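Local structure of trans-isoprenyl diphosphate synthase (Caulobacter crescentus, 3OYR) at residues S160-E165 and T192-A197; G110-R115 and A120-G125; E215-Y220 and A322-N327. The protein probably makes octaprenyl diphosphate, precursor of the quinone side chain, by joining five isopentenyl diphosphate units to farnesyl diphosphate. All blocks are in the same frame, centred on the assembly; numbering follows the deposited sequence.

Contact 1: S160-E165 and T192-A197; sequences SRVIAE and TAELFA
In the all-helical fold of the isoprenoid synthases, Val162 and Ile163 of helix 150-173 pack against Glu194 and Leu195 of helix 181-206, close to the bound dimethylallyl diphosphate. The contact is buried and made by side chains alone. Val162 CG1, anti to the backbone N (chi1 164°), is the branch that reaches the second helix and rests 3.7 Å from Glu194 CG. The two side chains run across each other at about a right angle, and the Glu194 chain, bent at chi2, brings its CB, CG and carboxylate OE1 up to the Val162 methyl. The carboxylate lies within the protein, where Glu194 OE2 pairs with Arg158, and with Arg218 of helix 211-238 at a separation so short that its exact geometry is doubtful. Beside this pair, Ile163 extends its CD1 tip to 4.0 Å from Leu195 CB. The other branch, Ile163 CG2, comes within 4.7 Å of C4 of the dimethylallyl diphosphate of chain G. On the pocket side, Thr192 OG1 is hydrogen-bonded to Gln229, another pocket residue. Another face of helix 150-173 meets the second subunit, where Arg161 NE pairs with Glu142 of that chain and Glu165 OE1 with Ser48 of that chain. Within the helix, Arg161 NH1 bridges to Glu165 OE2 at 3.1 Å, approaching from above the carboxylate plane, while Val162 CG2 sits 3.5 Å above one face of the guanidinium, toward its rim.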
loop_
_atom_site.group_PDB
_atom_site.type_symbol
_atom_site.label_atom_id
_atom_site.label_comp_id
_atom_site.label_asym_id
_atom_site.label_seq_id
_atom_site.Cartn_x
_atom_site.Cartn_y
_atom_site.Cartn_z
ATOM N N SER B 160 -5.996 3.212 6.557
ATOM C CA SER B 160 -5.474 2.813 5.257
ATOM C C SER B 160 -6.388 1.852 4.512
ATOM O O SER B 160 -6.478 1.915 3.274
ATOM C CB SER B 160 -4.088 2.191 5.371
ATOM O OG SER B 160 -3.196 3.073 6.018
ATOM N N ARG B 161 -7.070 0.985 5.258
ATOM C CA ARG B 161 -8.012 0.046 4.676
ATOM C C ARG B 161 -9.223 0.796 4.134
ATOM O O ARG B 161 -9.691 0.516 3.030
ATOM C CB ARG B 161 -8.413 -0.992 5.724
ATOM C CG ARG B 161 -9.366 -2.087 5.245
ATOM C CD ARG B 161 -10.777 -1.830 5.753
ATOM N NE ARG B 161 -10.811 -1.763 7.221
ATOM C CZ ARG B 161 -11.860 -1.367 7.932
ATOM N NH1 ARG B 161 -12.969 -0.968 7.322
ATOM N NH2 ARG B 161 -11.793 -1.358 9.253
ATOM N N VAL B 162 -9.676 1.769 4.909
ATOM C CA VAL B 162 -10.854 2.562 4.616
ATOM C C VAL B 162 -10.629 3.459 3.390
ATOM O O VAL B 162 -11.517 3.597 2.536
ATOM C CB VAL B 162 -11.290 3.327 5.883
ATOM C CG1 VAL B 162 -12.249 4.436 5.562
ATOM C CG2 VAL B 162 -11.970 2.368 6.826
ATOM N N ILE B 163 -9.422 4.008 3.268
ATOM C CA ILE B 163 -9.032 4.704 2.040
ATOM C C ILE B 163 -9.194 3.822 0.807
ATOM O O ILE B 163 -9.804 4.243 -0.166
ATOM C CB ILE B 163 -7.582 5.249 2.125
ATOM C CG1 ILE B 163 -7.516 6.364 3.170
ATOM C CG2 ILE B 163 -7.114 5.775 0.787
ATOM C CD1 ILE B 163 -6.136 6.596 3.734
ATOM N N ALA B 164 -8.663 2.598 0.854
ATOM C CA ALA B 164 -8.774 1.693 -0.291
ATOM C C ALA B 164 -10.234 1.385 -0.653
ATOM O O ALA B 164 -10.598 1.376 -1.837
ATOM C CB ALA B 164 -8.013 0.426 -0.031
ATOM N N GLU B 165 -11.057 1.166 0.370
ATOM C CA GLU B 165 -12.489 0.913 0.224
ATOM C C GLU B 165 -13.194 2.069 -0.441
ATOM O O GLU B 165 -13.998 1.869 -1.353
ATOM C CB GLU B 165 -13.136 0.689 1.600
ATOM C CG GLU B 165 -12.779 -0.632 2.233
ATOM C CD GLU B 165 -13.513 -0.864 3.556
ATOM O OE1 GLU B 165 -14.148 -1.918 3.695
ATOM O OE2 GLU B 165 -13.455 -0.001 4.449
ATOM N N THR B 192 -10.907 10.349 1.939
ATOM C CA THR B 192 -10.192 11.571 2.320
ATOM C C THR B 192 -10.305 11.928 3.787
ATOM O O THR B 192 -9.299 12.205 4.431
ATOM C CB THR B 192 -10.618 12.768 1.455
ATOM O OG1 THR B 192 -10.338 12.474 0.074
ATOM C CG2 THR B 192 -9.868 14.041 1.872
ATOM N N ALA B 193 -11.521 11.928 4.326
ATOM C CA ALA B 193 -11.710 12.435 5.684
ATOM C C ALA B 193 -11.113 11.516 6.767
ATOM O O ALA B 193 -10.654 11.994 7.802
ATOM C CB ALA B 193 -13.181 12.731 5.951
ATOM N N GLU B 194 -11.093 10.209 6.504
ATOM C CA GLU B 194 -10.595 9.233 7.466
ATOM C C GLU B 194 -9.107 9.373 7.834
ATOM O O GLU B 194 -8.739 9.213 9.000
ATOM C CB GLU B 194 -10.850 7.818 6.961
ATOM C CG GLU B 194 -11.103 6.843 8.077
ATOM C CD GLU B 194 -12.486 7.026 8.666
ATOM O OE1 GLU B 194 -13.498 6.991 7.926
ATOM O OE2 GLU B 194 -12.561 7.218 9.880
ATOM N N LEU B 195 -8.261 9.684 6.859
ATOM C CA LEU B 195 -6.822 9.920 7.096
ATOM C C LEU B 195 -6.586 11.181 7.991
ATOM O O LEU B 195 -5.741 11.172 8.927
ATOM C CB LEU B 195 -6.055 10.010 5.768
ATOM C CG LEU B 195 -4.532 9.964 5.916
ATOM C CD1 LEU B 195 -4.087 8.815 6.838
ATOM C CD2 LEU B 195 -3.898 9.833 4.567
ATOM N N PHE B 196 -7.396 12.218 7.765
ATOM C CA PHE B 196 -7.406 13.399 8.638
ATOM C C PHE B 196 -7.857 13.053 10.042
ATOM O O PHE B 196 -7.206 13.473 10.994
ATOM C CB PHE B 196 -8.291 14.520 8.094
ATOM C CG PHE B 196 -7.635 15.345 7.009
ATOM C CD1 PHE B 196 -8.026 15.218 5.691
ATOM C CD2 PHE B 196 -6.633 16.262 7.320
ATOM C CE1 PHE B 196 -7.421 15.998 4.699
ATOM C CE2 PHE B 196 -6.025 17.039 6.356
ATOM C CZ PHE B 196 -6.421 16.919 5.046
ATOM N N ALA B 197 -8.963 12.298 10.164
ATOM C CA ALA B 197 -9.420 11.830 11.470
ATOM C C ALA B 197 -8.340 10.995 12.178
ATOM O O ALA B 197 -8.099 11.189 13.365
ATOM C CB ALA B 197 -10.689 11.011 11.328
#

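Contact 2: G110-R115 and A120-G125; sequences GSQLRR and AHLIWG. With DMA (dimethylallyl diphosphate), chain D; DMA (dimethylallyl diphosphate), chain G.
His121 and Ser111 join the two ends of a short β-hairpin, strands 113-114 and 117-118, which follows the aspartate-rich DDxxD helix that carries the calcium ligands Asp105 and Asp109. One hydrogen bond crosses between the segments: His121 NE2 donates to Ser111 O at 3.1 Å, with the donor in the carbonyl plane. The bond is bent, with an N-H...O angle of 139°, and the acceptor is tilted 22° from the imidazole plane. The serine hydroxyl turns elsewhere, to Asp250. A van der Waals contact adds Leu122 CD1, which lies 3.9 Å from both CA and CB of Gln112. Charge-assisted hydrogen bonds to the two bound dimethylallyl diphosphates come from the hairpin itself. Arg114 curls at chi2 and chi3 so that NH1 donates to O1B of the chain G diphosphate at 2.7 Å, and its NH2 donates to O3B at 3.0 Å while also pairing with Asp106, which lies beside the calcium ligand Asp105 in the DDxxD sequence. By contrast, Arg115 is extended from CG to NE and meets the other dimethylallyl diphosphate, of chain D, edge on: NE donates to O2B at 2.8 Å in a nearly straight bond (177°), and NH1 donates to O1B of the same diphosphate at 2.8 Å.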
loop_
_atom_site.group_PDB
_atom_site.type_symbol
_atom_site.label_atom_id
_atom_site.label_comp_id
_atom_site.label_asym_id
_atom_site.label_seq_id
_atom_site.Cartn_x
_atom_site.Cartn_y
_atom_site.Cartn_z
ATOM N N GLY B 110 -5.213 8.483 -13.949
ATOM C CA GLY B 110 -4.496 8.944 -15.141
ATOM C C GLY B 110 -4.115 10.424 -15.148
ATOM O O GLY B 110 -3.993 11.022 -16.219
ATOM N N SER B 111 -3.916 11.016 -13.963
ATOM C CA SER B 111 -3.569 12.446 -13.837
ATOM C C SER B 111 -2.138 12.731 -14.293
ATOM O O SER B 111 -1.241 11.928 -14.046
ATOM C CB SER B 111 -3.748 12.913 -12.394
ATOM O OG SER B 111 -5.112 12.848 -12.010
ATOM N N GLN B 112 -1.929 13.871 -14.952
ATOM C CA GLN B 112 -0.626 14.169 -15.558
ATOM C C GLN B 112 0.245 15.118 -14.729
ATOM O O GLN B 112 1.456 15.184 -14.927
ATOM C CB GLN B 112 -0.806 14.678 -16.993
ATOM C CG GLN B 112 -1.499 13.656 -17.911
ATOM C CD GLN B 112 -1.956 14.244 -19.240
ATOM O OE1 GLN B 112 -3.023 13.893 -19.747
ATOM N NE2 GLN B 112 -1.153 15.141 -19.809
ATOM N N LEU B 113 -0.370 15.805 -13.769
ATOM C CA LEU B 113 0.316 16.788 -12.965
ATOM C C LEU B 113 0.010 16.601 -11.467
ATOM O O LEU B 113 -1.129 16.360 -11.084
ATOM C CB LEU B 113 -0.119 18.191 -13.397
ATOM C CG LEU B 113 0.800 19.353 -13.026
ATOM C CD1 LEU B 113 2.083 19.336 -13.872
ATOM C CD2 LEU B 113 0.069 20.678 -13.198
ATOM N N ARG B 114 1.040 16.741 -10.641
ATOM C CA ARG B 114 0.915 16.625 -9.198
ATOM C C ARG B 114 1.968 17.494 -8.549
ATOM O O ARG B 114 3.170 17.328 -8.819
ATOM C CB ARG B 114 1.070 15.163 -8.739
ATOM C CG ARG B 114 1.202 15.018 -7.209
ATOM C CD ARG B 114 -0.099 15.310 -6.479
ATOM N NE ARG B 114 -1.106 14.314 -6.818
ATOM C CZ ARG B 114 -2.390 14.369 -6.468
ATOM N NH1 ARG B 114 -2.857 15.377 -5.731
ATOM N NH2 ARG B 114 -3.201 13.386 -6.846
ATOM N N ARG B 115 1.506 18.426 -7.711
ATOM C CA ARG B 115 2.368 19.368 -6.992
ATOM C C ARG B 115 3.279 20.172 -7.940
ATOM O O ARG B 115 4.429 20.492 -7.603
ATOM C CB ARG B 115 3.184 18.660 -5.890
ATOM C CG ARG B 115 2.354 18.086 -4.741
ATOM C CD ARG B 115 3.243 17.309 -3.750
ATOM N NE ARG B 115 2.496 16.846 -2.565
ATOM C CZ ARG B 115 2.944 15.963 -1.673
ATOM N NH1 ARG B 115 2.172 15.627 -0.635
ATOM N NH2 ARG B 115 4.154 15.401 -1.810
ATOM N N ALA B 120 4.734 11.162 -11.317
ATOM C CA ALA B 120 5.841 10.190 -11.293
ATOM C C ALA B 120 5.719 9.020 -12.265
ATOM O O ALA B 120 6.719 8.595 -12.856
ATOM C CB ALA B 120 6.038 9.666 -9.883
ATOM N N HIS B 121 4.497 8.516 -12.448
ATOM C CA HIS B 121 4.255 7.378 -13.338
ATOM C C HIS B 121 4.467 7.668 -14.825
ATOM O O HIS B 121 4.553 6.742 -15.627
ATOM C CB HIS B 121 2.869 6.784 -13.112
ATOM C CG HIS B 121 1.739 7.704 -13.468
ATOM N ND1 HIS B 121 1.134 7.697 -14.710
ATOM C CD2 HIS B 121 1.083 8.640 -12.740
ATOM C CE1 HIS B 121 0.166 8.595 -14.730
ATOM N NE2 HIS B 121 0.115 9.183 -13.547
ATOM N N LEU B 122 4.550 8.946 -15.189
ATOM C CA LEU B 122 4.874 9.321 -16.565
ATOM C C LEU B 122 6.387 9.321 -16.826
ATOM O O LEU B 122 6.820 9.283 -17.979
ATOM C CB LEU B 122 4.241 10.673 -16.932
ATOM C CG LEU B 122 2.712 10.701 -17.112
ATOM C CD1 LEU B 122 2.191 12.134 -17.282
ATOM C CD2 LEU B 122 2.255 9.831 -18.278
ATOM N N ILE B 123 7.175 9.358 -15.751
ATOM C CA ILE B 123 8.631 9.320 -15.827
ATOM C C ILE B 123 9.172 7.902 -15.586
ATOM O O ILE B 123 10.026 7.414 -16.332
ATOM C CB ILE B 123 9.264 10.300 -14.801
ATOM C CG1 ILE B 123 8.831 11.743 -15.070
ATOM C CG2 ILE B 123 10.785 10.175 -14.765
ATOM C CD1 ILE B 123 9.056 12.224 -16.523
ATOM N N TRP B 124 8.671 7.244 -14.543
ATOM C CA TRP B 124 9.191 5.938 -14.135
ATOM C C TRP B 124 8.278 4.784 -14.521
ATOM O O TRP B 124 8.676 3.622 -14.437
ATOM C CB TRP B 124 9.453 5.921 -12.633
ATOM C CG TRP B 124 10.652 6.702 -12.207
ATOM C CD1 TRP B 124 11.947 6.266 -12.193
ATOM C CD2 TRP B 124 10.676 8.048 -11.706
ATOM N NE1 TRP B 124 12.776 7.251 -11.724
ATOM C CE2 TRP B 124 12.025 8.358 -11.417
ATOM C CE3 TRP B 124 9.692 9.021 -11.474
ATOM C CZ2 TRP B 124 12.420 9.609 -10.910
ATOM C CZ3 TRP B 124 10.083 10.273 -10.969
ATOM C CH2 TRP B 124 11.438 10.550 -10.697
ATOM N N GLY B 125 7.058 5.102 -14.952
ATOM C CA GLY B 125 6.082 4.071 -15.306
ATOM C C GLY B 125 5.081 3.831 -14.191
ATOM O O GLY B 125 5.355 4.130 -13.021
HETATM C C1 DMA D . -4.445 15.726 -2.189
HETATM O O1 DMA D . -4.108 16.195 -0.876
HETATM C C2 DMA D . -5.323 14.623 -1.713
HETATM C C3 DMA D . -6.644 14.771 -1.581
HETATM C C4 DMA D . -7.378 16.009 -2.024
HETATM C C5 DMA D . -7.392 13.616 -0.992
HETATM P PA DMA D . -3.551 17.649 -0.491
HETATM O O1A DMA D . -3.370 17.779 1.009
HETATM O O2A DMA D . -4.433 18.679 -1.140
HETATM O O3A DMA D . -2.137 17.526 -1.273
HETATM P PB DMA D . -0.662 18.052 -0.838
HETATM O O1B DMA D . -0.122 17.025 0.138
HETATM O O2B DMA D . -0.034 17.961 -2.213
HETATM O O3B DMA D . -0.776 19.435 -0.256
HETATM C C1 DMA G . -8.676 11.366 -3.612
HETATM O O1 DMA G . -9.094 12.667 -4.006
HETATM C C2 DMA G . -7.193 11.170 -3.666
HETATM C C3 DMA G . -6.518 10.514 -2.715
HETATM C C4 DMA G . -7.157 9.908 -1.506
HETATM C C5 DMA G . -5.041 10.389 -2.892
HETATM P PA DMA G . -8.885 13.331 -5.480
HETATM O O1A DMA G . -9.954 14.379 -5.551
HETATM O O2A DMA G . -8.747 12.305 -6.572
HETATM O O3A DMA G . -7.463 14.052 -5.207
HETATM P PB DMA G . -6.559 14.838 -6.293
HETATM O O1B DMA G . -5.514 15.364 -5.345
HETATM O O2B DMA G . -7.471 15.868 -6.916
HETATM O O3B DMA G . -6.088 13.825 -7.312
#

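Contact 3: E215-Y220 and A322-N327; sequences EALRDY and AMFPAN
The Phe324 ring lies against helix 211-238 and meets Ala216 and Leu217 with its far end, CE1 and CZ. Its CG lies anti to the carbonyl carbon (chi1 -69°), which directs the ring at the helix. CZ approaches Leu217 CD1 to 3.6 Å, the leucine and phenylalanine side chains crossing at about a right angle, while CE1 lies 3.8 Å from the methyl of Ala216. Both aliphatic groups reach the ring obliquely. Met323 comes in from the same loop: its CG stands 3.9 Å above one face of the Phe324 ring, toward the rim, and its SD touches Ala216 CB at 4.0 Å. In this way the small alanine side chain is met by both the sulfur and the ring. The loop links the last two helices of the all-helical synthase fold, 302-320 and 328-342, so the contact packs the C-terminal connection against helix 211-238, far from the diphosphate pocket. Leu79 of helix 68-79 also touches Phe324, and Ala76 of that helix touches Leu217. At the end of the loop Asn327 takes the N-cap position of helix 328-342, its OD1 accepting a hydrogen bond from Arg330 N, while Arg330 NH1 bonds to Phe324 O.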
loop_
_atom_site.group_PDB
_atom_site.type_symbol
_atom_site.label_atom_id
_atom_site.label_comp_id
_atom_site.label_asym_id
_atom_site.label_seq_id
_atom_site.Cartn_x
_atom_site.Cartn_y
_atom_site.Cartn_z
ATOM N N GLU B 215 -11.253 11.148 21.056
ATOM C CA GLU B 215 -12.511 11.136 20.322
ATOM C C GLU B 215 -12.844 12.528 19.807
ATOM O O GLU B 215 -13.251 12.673 18.655
ATOM C CB GLU B 215 -13.679 10.558 21.151
ATOM C CG GLU B 215 -13.735 9.008 21.264
ATOM C CD GLU B 215 -13.673 8.245 19.917
ATOM O OE1 GLU B 215 -14.269 8.675 18.900
ATOM O OE2 GLU B 215 -13.029 7.177 19.886
ATOM N N ALA B 216 -12.612 13.542 20.637
ATOM C CA ALA B 216 -12.827 14.939 20.237
ATOM C C ALA B 216 -11.939 15.347 19.059
ATOM O O ALA B 216 -12.392 15.976 18.101
ATOM C CB ALA B 216 -12.603 15.869 21.407
ATOM N N LEU B 217 -10.675 14.954 19.136
ATOM C CA LEU B 217 -9.704 15.277 18.115
ATOM C C LEU B 217 -9.952 14.519 16.828
ATOM O O LEU B 217 -9.836 15.089 15.734
ATOM C CB LEU B 217 -8.281 15.067 18.656
ATOM C CG LEU B 217 -7.823 16.354 19.340
ATOM C CD1 LEU B 217 -6.680 16.084 20.335
ATOM C CD2 LEU B 217 -7.427 17.419 18.288
ATOM N N ARG B 218 -10.310 13.244 16.963
ATOM C CA ARG B 218 -10.814 12.458 15.854
ATOM C C ARG B 218 -11.978 13.146 15.144
ATOM O O ARG B 218 -11.970 13.283 13.915
ATOM C CB ARG B 218 -11.247 11.070 16.305
ATOM C CG ARG B 218 -11.741 10.257 15.151
ATOM C CD ARG B 218 -12.207 8.860 15.484
ATOM N NE ARG B 218 -12.682 8.271 14.239
ATOM C CZ ARG B 218 -11.901 7.828 13.250
ATOM N NH1 ARG B 218 -10.564 7.839 13.331
ATOM N NH2 ARG B 218 -12.474 7.351 12.170
ATOM N N ASP B 219 -12.958 13.583 15.928
ATOM C CA ASP B 219 -14.131 14.338 15.448
ATOM C C ASP B 219 -13.709 15.589 14.669
ATOM O O ASP B 219 -14.294 15.906 13.638
ATOM C CB ASP B 219 -14.982 14.732 16.675
ATOM C CG ASP B 219 -16.403 15.199 16.332
ATOM O OD1 ASP B 219 -16.887 14.985 15.192
ATOM O OD2 ASP B 219 -17.045 15.793 17.246
ATOM N N TYR B 220 -12.698 16.303 15.179
ATOM C CA TYR B 220 -12.157 17.493 14.529
ATOM C C TYR B 220 -11.613 17.126 13.149
ATOM O O TYR B 220 -11.971 17.742 12.161
ATOM C CB TYR B 220 -11.063 18.202 15.392
ATOM C CG TYR B 220 -10.296 19.232 14.602
ATOM C CD1 TYR B 220 -10.816 20.509 14.405
ATOM C CD2 TYR B 220 -9.072 18.921 13.996
ATOM C CE1 TYR B 220 -10.142 21.461 13.648
ATOM C CE2 TYR B 220 -8.405 19.874 13.228
ATOM C CZ TYR B 220 -8.936 21.136 13.075
ATOM O OH TYR B 220 -8.274 22.058 12.308
ATOM N N ALA B 322 -14.340 22.113 21.431
ATOM C CA ALA B 322 -14.920 22.854 22.555
ATOM C C ALA B 322 -14.386 22.505 23.937
ATOM O O ALA B 322 -14.255 23.401 24.773
ATOM C CB ALA B 322 -16.441 22.702 22.557
ATOM N N MET B 323 -14.107 21.220 24.185
ATOM C CA MET B 323 -13.621 20.761 25.499
ATOM C C MET B 323 -12.178 21.194 25.790
ATOM O O MET B 323 -11.711 21.111 26.928
ATOM C CB MET B 323 -13.743 19.225 25.638
ATOM C CG MET B 323 -12.627 18.398 24.936
ATOM S SD MET B 323 -12.567 16.623 25.324
ATOM C CE MET B 323 -12.007 16.654 27.038
ATOM N N PHE B 324 -11.458 21.642 24.764
ATOM C CA PHE B 324 -10.062 22.016 24.966
ATOM C C PHE B 324 -9.946 23.461 25.443
ATOM O O PHE B 324 -10.818 24.265 25.136
ATOM C CB PHE B 324 -9.243 21.753 23.701
ATOM C CG PHE B 324 -9.080 20.291 23.399
ATOM C CD1 PHE B 324 -9.886 19.673 22.440
ATOM C CD2 PHE B 324 -8.129 19.527 24.080
ATOM C CE1 PHE B 324 -9.749 18.318 22.169
ATOM C CE2 PHE B 324 -7.985 18.174 23.812
ATOM C CZ PHE B 324 -8.800 17.564 22.857
ATOM N N PRO B 325 -8.892 23.780 26.222
ATOM C CA PRO B 325 -8.590 25.176 26.563
ATOM C C PRO B 325 -8.403 26.023 25.313
ATOM O O PRO B 325 -7.858 25.538 24.311
ATOM C CB PRO B 325 -7.248 25.085 27.297
ATOM C CG PRO B 325 -7.186 23.696 27.834
ATOM C CD PRO B 325 -7.963 22.836 26.879
ATOM N N ALA B 326 -8.855 27.274 25.372
ATOM C CA ALA B 326 -8.717 28.182 24.252
ATOM C C ALA B 326 -7.284 28.723 24.207
ATOM O O ALA B 326 -7.040 29.877 24.559
ATOM C CB ALA B 326 -9.744 29.322 24.347
ATOM N N ASN B 327 -6.343 27.875 23.779
ATOM C CA ASN B 327 -4.936 28.260 23.652
ATOM C C ASN B 327 -4.538 28.469 22.189
ATOM O O ASN B 327 -5.396 28.477 21.311
ATOM C CB ASN B 327 -4.033 27.240 24.358
ATOM C CG ASN B 327 -4.186 25.819 23.815
ATOM O OD1 ASN B 327 -4.500 25.590 22.641
ATOM N ND2 ASN B 327 -3.934 24.861 24.673
#

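How the contacts relate
Along the chain the order is contact 2, contact 1, contact 3, strictly in series, the last being closed by the C-terminal loop 322-327. Contacts 1 and 3 have centres about 21 Å apart but touch where the consecutive helices 181-206 and 211-238 pack together, the carbonyl of Arg218 lying on Ala197. Contact 2 stands about 22 Å, centre to centre, from contact 1 and about 38 Å from contact 3, on the other side of the chain's centre. Contacts 1 and 2 both border the bound dimethylallyl diphosphates and the second subunit, whereas contact 3 reaches no other chain and joins the far end of helix 211-238 to a loop; further along, the same helix carries Gln229 and Asp232 of the pocket.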